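Local coordinates for protein KP700603 (Klebsiella pneumoniae 700603, PDB 5KVK), which is of unknown function but belongs to the competence-damaged protein (CinA) superfamily, some of whose members deamidate nicotinamide mononucleotide, at residues S63-A66 with K67-V70; Q72-A75 with E76-A79; C147-V150 with V151-V155. One frame throughout, in Å; residues are numbered along the deposited sequence. Where two conformers were deposited one is given.

Contact 1: S63-A66 with K67-V70; sequences SDEA and KRNV
Arg68 folds back along the first turn of helix 64-71 and closes a salt bridge with Glu65, one turn earlier. Arg68 CB lies 3.5 Å from Glu65 O, and Arg68 CG rests against Asp64 O at 3.4 Å. The chain turns at chi3, about the CG-CD bond (-65°), which swings the guanidinium back over the start of the helix, with Asp64 O above its centre on one face and Glu65 N nearer the rim. NE and NH2 then grip Glu65 side-on, both meeting the same oxygen: Arg68 NH2 is 2.7 Å from Glu65 OE2, which offers its anti lone pair, whereas NE, 3.0 Å from that oxygen, arrives from above the carboxylate plane. Glu65 OE2 lies almost exactly in the guanidinium plane, yet the two flat groups are turned 52° apart. NH1 at the far end binds a water that also donates to Asp64 OD1.

This is an N-capped helix start. Ser63 OG accepts from Ala66 N at 3.1 Å, the compact hydroxyl being well suited to a backbone NH left without a carbonyl partner in the first turn; it also bonds Asp56 of the second subunit. Acidic Asp64 and Glu65 probably interact well with the positive end of the helix dipole.

Lys67 stays extended to CE, then turns so that NZ bonds Ser35 OG and Thr61 O of the same chain and, weakly, Ser63 O; a water links it to Asp64 OD2. Small Ala66 fits where Thr57 of the second subunit packs close, and Val70 N completes the turn, 2.8 Å from Ala66 O.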
loop_
_atom_site.group_PDB
_atom_site.type_symbol
_atom_site.label_atom_id
_atom_site.label_comp_id
_atom_site.label_asym_id
_atom_site.label_seq_id
_atom_site.Cartn_x
_atom_site.Cartn_y
_atom_site.Cartn_z
ATOM N N SER A 63 9.712 -7.136 -2.737
ATOM C CA SER A 63 10.771 -8.104 -2.983
ATOM C C SER A 63 10.217 -9.257 -3.801
ATOM O O SER A 63 8.988 -9.364 -3.999
ATOM C CB SER A 63 11.289 -8.675 -1.664
ATOM O OG SER A 63 10.224 -9.408 -1.070
ATOM N N ASP A 64 11.137 -10.143 -4.221
ATOM C CA ASP A 64 10.714 -11.345 -4.950
ATOM C C ASP A 64 9.843 -12.223 -4.054
ATOM O O ASP A 64 8.802 -12.748 -4.489
ATOM C CB ASP A 64 11.920 -12.148 -5.440
ATOM C CG ASP A 64 12.588 -11.568 -6.673
ATOM O OD1 ASP A 64 13.516 -12.254 -7.138
ATOM O OD2 ASP A 64 12.243 -10.463 -7.172
ATOM N N GLU A 65 10.259 -12.423 -2.801
ATOM C CA GLU A 65 9.518 -13.356 -1.962
ATOM C C GLU A 65 8.126 -12.823 -1.680
ATOM O O GLU A 65 7.164 -13.591 -1.612
ATOM C CB GLU A 65 10.306 -13.622 -0.690
ATOM C CG GLU A 65 9.617 -14.585 0.277
ATOM C CD GLU A 65 9.312 -15.987 -0.303
ATOM O OE1 GLU A 65 8.313 -16.534 0.188
ATOM O OE2 GLU A 65 10.018 -16.506 -1.196
ATOM N N ALA A 66 7.994 -11.503 -1.473
ATOM C CA ALA A 66 6.674 -10.931 -1.202
ATOM C C ALA A 66 5.741 -11.089 -2.386
ATOM O O ALA A 66 4.539 -11.359 -2.214
ATOM C CB ALA A 66 6.789 -9.438 -0.869
ATOM N N LYS A 67 6.281 -10.976 -3.609
ATOM C CA LYS A 67 5.491 -11.274 -4.805
ATOM C C LYS A 67 5.047 -12.723 -4.856
ATOM O O LYS A 67 3.896 -13.006 -5.257
ATOM C CB LYS A 67 6.290 -10.943 -6.038
ATOM C CG LYS A 67 6.583 -9.416 -6.096
ATOM C CD LYS A 67 7.436 -9.051 -7.358
ATOM C CE LYS A 67 7.672 -7.497 -7.397
ATOM N NZ LYS A 67 8.620 -6.929 -6.354
ATOM N N ARG A 68 5.953 -13.640 -4.511
ATOM C CA ARG A 68 5.610 -15.074 -4.466
ATOM C C ARG A 68 4.581 -15.324 -3.377
ATOM O O ARG A 68 3.580 -16.000 -3.596
ATOM C CB ARG A 68 6.862 -15.928 -4.243
ATOM C CG ARG A 68 7.808 -15.872 -5.425
ATOM C CD ARG A 68 8.947 -16.904 -5.294
ATOM N NE ARG A 68 9.804 -16.576 -4.151
ATOM C CZ ARG A 68 11.045 -16.079 -4.234
ATOM N NH1 ARG A 68 11.621 -15.889 -5.414
ATOM N NH2 ARG A 68 11.729 -15.799 -3.126
ATOM N N ASN A 69 4.791 -14.726 -2.201
ATOM C CA ASN A 69 3.945 -15.009 -1.043
ATOM C C ASN A 69 2.536 -14.439 -1.210
ATOM O O ASN A 69 1.530 -15.161 -1.029
ATOM C CB ASN A 69 4.598 -14.408 0.228
ATOM C CG ASN A 69 3.839 -14.766 1.501
ATOM O OD1 ASN A 69 3.331 -15.878 1.658
ATOM N ND2 ASN A 69 3.719 -13.788 2.419
ATOM N N VAL A 70 2.443 -13.134 -1.464
ATOM C CA VAL A 70 1.148 -12.444 -1.469
ATOM C C VAL A 70 0.403 -12.660 -2.770
ATOM O O VAL A 70 -0.825 -12.789 -2.768
ATOM C CB VAL A 70 1.359 -10.950 -1.176
ATOM C CG1 VAL A 70 -0.008 -10.183 -1.329
ATOM C CG2 VAL A 70 1.895 -10.862 0.230
HETATM O O HOH W 1 11.076 -7.961 -6.467
HETATM O O HOH W 2 14.283 -14.542 -5.938
#

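Contact 2: Q72-A75 with E76-A79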
loop_
_atom_site.group_PDB
_atom_site.type_symbol
_atom_site.label_atom_id
_atom_site.label_comp_id
_atom_site.label_asym_id
_atom_site.label_seq_id
_atom_site.Cartn_x
_atom_site.Cartn_y
_atom_site.Cartn_z
ATOM N N GLN A 72 1.411 -14.945 -5.438
ATOM C CA GLN A 72 1.596 -16.229 -6.071
ATOM C C GLN A 72 2.304 -16.130 -7.411
ATOM O O GLN A 72 2.123 -17.006 -8.270
ATOM C CB GLN A 72 0.260 -16.971 -6.220
ATOM C CG GLN A 72 -0.360 -17.275 -4.890
ATOM C CD GLN A 72 -1.688 -17.904 -5.090
ATOM O OE1 GLN A 72 -2.688 -17.214 -5.316
ATOM N NE2 GLN A 72 -1.713 -19.211 -5.072
ATOM N N VAL A 73 3.140 -15.096 -7.589
ATOM C CA VAL A 73 4.011 -15.039 -8.761
ATOM C C VAL A 73 4.873 -16.295 -8.740
ATOM O O VAL A 73 5.382 -16.681 -7.684
ATOM C CB VAL A 73 4.851 -13.740 -8.756
ATOM C CG1 VAL A 73 5.856 -13.752 -9.923
ATOM C CG2 VAL A 73 3.956 -12.472 -8.774
ATOM N N ARG A 74 4.940 -17.010 -9.878
ATOM C CA ARG A 74 5.690 -18.259 -9.943
ATOM C C ARG A 74 7.187 -18.031 -9.712
ATOM O O ARG A 74 7.770 -17.072 -10.217
ATOM C CB ARG A 74 5.453 -18.913 -11.299
ATOM C CG ARG A 74 3.959 -19.292 -11.479
ATOM C CD ARG A 74 3.646 -19.896 -12.846
ATOM N NE ARG A 74 4.586 -19.428 -13.859
ATOM C CZ ARG A 74 5.436 -20.208 -14.534
ATOM N NH1 ARG A 74 5.453 -21.532 -14.338
ATOM N NH2 ARG A 74 6.263 -19.658 -15.425
ATOM N N ALA A 75 7.816 -18.940 -8.958
ATOM C CA ALA A 75 9.265 -18.887 -8.791
ATOM C C ALA A 75 9.982 -18.885 -10.143
ATOM O O ALA A 75 10.959 -18.155 -10.349
ATOM C CB ALA A 75 9.726 -20.075 -7.936
ATOM N N GLU A 76 9.527 -19.709 -11.086
ATOM C CA GLU A 76 10.260 -19.775 -12.343
ATOM C C GLU A 76 10.087 -18.496 -13.159
ATOM O O GLU A 76 10.976 -18.138 -13.939
ATOM C CB GLU A 76 9.846 -21.017 -13.132
ATOM C CG GLU A 76 8.365 -21.318 -13.111
ATOM C CD GLU A 76 7.919 -22.174 -11.917
ATOM O OE1 GLU A 76 7.998 -21.687 -10.759
ATOM O OE2 GLU A 76 7.486 -23.336 -12.148
ATOM N N THR A 77 8.965 -17.792 -13.007
ATOM C CA THR A 77 8.814 -16.525 -13.712
ATOM C C THR A 77 9.823 -15.513 -13.224
ATOM O O THR A 77 10.451 -14.807 -14.029
ATOM C CB THR A 77 7.403 -15.992 -13.534
ATOM O OG1 THR A 77 6.521 -16.920 -14.169
ATOM C CG2 THR A 77 7.268 -14.614 -14.116
ATOM N N LEU A 78 9.990 -15.424 -11.908
ATOM C CA LEU A 78 11.003 -14.508 -11.383
ATOM C C LEU A 78 12.408 -14.960 -11.757
ATOM O O LEU A 78 13.243 -14.137 -12.141
ATOM C CB LEU A 78 10.870 -14.382 -9.870
ATOM C CG LEU A 78 9.548 -13.772 -9.506
ATOM C CD1 LEU A 78 9.203 -14.034 -8.069
ATOM C CD2 LEU A 78 9.694 -12.280 -9.746
ATOM N N ALA A 79 12.695 -16.261 -11.669
ATOM C CA ALA A 79 14.032 -16.717 -12.039
ATOM C C ALA A 79 14.368 -16.371 -13.488
ATOM O O ALA A 79 15.495 -15.961 -13.798
ATOM C CB ALA A 79 14.146 -18.216 -11.810
#
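Arg74 and Val73, on the short link from helix 64-71, meet the first turn of helix 75-81, with Arg74 at the N-cap position. The cap residue contributes its carbonyl to the helix while its long side chain curls over the opening turn.

Glu76 comes first. Its CG sits between the backbone N and the carbonyl carbon: chi1 (41°) sets Glu76 CG over one face of the Arg74 guanidinium, 3.2 Å from Arg74 NH1, and the bend at chi2 then turns the carboxylate toward that nitrogen. The two side chains cross at about a right angle, their flat ends 49° apart. Glu76 OE2 lies 3.5 Å from Arg74 NH1 but well out of the guanidinium plane, so this salt bridge is one of charge alone. A glutamate suits such a place, since it can answer the arginine and probably also the positive helix end.

Thr77 follows, with OG1 beside its own backbone N and facing the arginine from an oblique direction. Arg74 NH2 makes a weak bond to Thr77 OG1, 3.0 Å away and bent to 131°. Glu91 of helix 86-100 is the main partner of Thr77 OG1, by a hydrogen bond, and also forms a salt bridge with Arg74 NE.

Leu78 packs on Val73, which approaches at about a right angle, and on Cys88 of helix 86-100. Branched Val73 fills this buried spot compactly, its CG1 lying 3.7 Å from Leu78 CG. The backbone NH of Leu78 gives the first straight helical bond, to Arg74 O at 3.2 Å.

Ala79 ends the segment, its N donating to Ala75 O over 2.9 Å.

Contact 3: C147-V150 with V151-V155; sequences CEAV and VAQAV
Gln153 reaches back one turn and places its amide beside Ala149 in the first turns of helix 147-165, the last helix of the chain. The glutamine CG lies beside its own backbone N (chi1 -69°) and the chain runs on extended through chi2, so that the side chain follows the helix surface back towards its start. Gln153 CG passes 3.1 Å from Ala149 O, and Gln153 NE2 ends 3.1 Å from the same oxygen.

That carbonyl is held twice. Gln153 N gives the ordinary helical bond to Ala149 O at 2.9 Å, while NE2 comes from the opposite face, high above the carbonyl plane at a C=O...N angle of only 101°. The oxygen lies close to the amide plane of Gln153, so the donor is well turned even though it meets no lone pair. NE2 also bonds Thr144 O, and in this way the amide ties the loop before the helix to its second turn. Glutamine has both the length and the paired N-H groups for this double task; Ala149, whose CB is 4.0 Å from Gln153 NE2, is small enough to let the amide lie alongside.

Val150 and Val151 each set CG1 anti to the backbone N (chi1 168° in both), the usual valine conformer in a helix, which leaves the position between the backbone N and the carbonyl carbon to the hydrogen, while Val151 CG2 lies 3.4 Å from Cys147 O. The Val151 side chain packs on Asn40 of helix 40-46 and on Ala112. Ala154, buried against Thr37 and Phe143, needs only its methyl: Ala154 CB lies 3.4 Å from Val150 O, the carbonyl that accepts its backbone N at 2.8 Å.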
loop_
_atom_site.group_PDB
_atom_site.type_symbol
_atom_site.label_atom_id
_atom_site.label_comp_id
_atom_site.label_asym_id
_atom_site.label_seq_id
_atom_site.Cartn_x
_atom_site.Cartn_y
_atom_site.Cartn_z
ATOM N N CYS A 147 14.342 9.455 -8.183
ATOM C CA CYS A 147 13.457 8.328 -7.819
ATOM C C CYS A 147 12.037 8.773 -7.463
ATOM O O CYS A 147 11.072 8.109 -7.837
ATOM C CB CYS A 147 14.066 7.543 -6.653
ATOM S SG CYS A 147 14.483 8.521 -5.238
ATOM N N GLU A 148 11.878 9.858 -6.714
ATOM C CA GLU A 148 10.525 10.265 -6.349
ATOM C C GLU A 148 9.752 10.750 -7.569
ATOM O O GLU A 148 8.542 10.485 -7.674
ATOM C CB GLU A 148 10.564 11.321 -5.241
ATOM C CG GLU A 148 11.221 10.787 -3.933
ATOM C CD GLU A 148 11.127 11.724 -2.735
ATOM O OE1 GLU A 148 11.911 11.542 -1.776
ATOM O OE2 GLU A 148 10.271 12.628 -2.739
ATOM N N ALA A 149 10.432 11.443 -8.508
ATOM C CA ALA A 149 9.789 11.828 -9.783
ATOM C C ALA A 149 9.377 10.623 -10.605
ATOM O O ALA A 149 8.323 10.654 -11.249
ATOM C CB ALA A 149 10.717 12.700 -10.634
ATOM N N VAL A 150 10.214 9.576 -10.634
ATOM C CA VAL A 150 9.881 8.355 -11.349
ATOM C C VAL A 150 8.622 7.749 -10.759
ATOM O O VAL A 150 7.687 7.391 -11.486
ATOM C CB VAL A 150 11.060 7.359 -11.286
ATOM C CG1 VAL A 150 10.619 6.014 -11.770
ATOM C CG2 VAL A 150 12.209 7.864 -12.203
ATOM N N VAL A 151 8.549 7.716 -9.420
ATOM C CA VAL A 151 7.393 7.122 -8.748
ATOM C C VAL A 151 6.139 7.914 -9.080
ATOM O O VAL A 151 5.099 7.340 -9.401
ATOM C CB VAL A 151 7.623 7.050 -7.230
ATOM C CG1 VAL A 151 6.272 6.696 -6.510
ATOM C CG2 VAL A 151 8.616 5.953 -6.992
ATOM N N ALA A 152 6.238 9.244 -9.032
ATOM C CA ALA A 152 5.067 10.070 -9.292
ATOM C C ALA A 152 4.643 9.919 -10.738
ATOM O O ALA A 152 3.455 9.801 -11.026
ATOM C CB ALA A 152 5.368 11.550 -8.960
ATOM N N GLN A 153 5.600 9.880 -11.656
ATOM C CA GLN A 153 5.250 9.694 -13.075
ATOM C C GLN A 153 4.640 8.333 -13.346
ATOM O O GLN A 153 3.705 8.213 -14.158
ATOM C CB GLN A 153 6.484 9.876 -13.951
ATOM C CG GLN A 153 6.983 11.317 -13.995
ATOM C CD GLN A 153 8.257 11.409 -14.797
ATOM O OE1 GLN A 153 8.234 11.521 -16.023
ATOM N NE2 GLN A 153 9.389 11.296 -14.096
ATOM N N ALA A 154 5.137 7.311 -12.664
ATOM C CA ALA A 154 4.578 5.971 -12.845
ATOM C C ALA A 154 3.149 5.876 -12.316
ATOM O O ALA A 154 2.291 5.274 -12.969
ATOM C CB ALA A 154 5.489 4.931 -12.168
ATOM N N VAL A 155 2.879 6.453 -11.148
ATOM C CA VAL A 155 1.515 6.467 -10.604
ATOM C C VAL A 155 0.582 7.182 -11.590
ATOM O O VAL A 155 -0.516 6.691 -11.913
ATOM C CB VAL A 155 1.513 7.164 -9.220
ATOM C CG1 VAL A 155 0.083 7.543 -8.761
ATOM C CG2 VAL A 155 2.233 6.254 -8.152
#

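In the fold
Contacts 1 and 2 are neighbours in space as in sequence, with centres 9 Å apart on consecutive short helices. Lys67 O is 3.2 Å from Val73 N, a probable hydrogen bond, and Leu78 CD1 packs 3.5 Å from Arg68 CG. Both contacts also lean on helix 86-100, through Lys67 in the first and Val73, Thr77 and Leu78 in the second. Contact 1 alone touches the second subunit, so it joins this helical corner to the dimer interface. Contact 3 stands apart on helix 147-165, its centre about 22 Å from that of contact 1 and 26 Å from that of contact 2, with no direct touch between them.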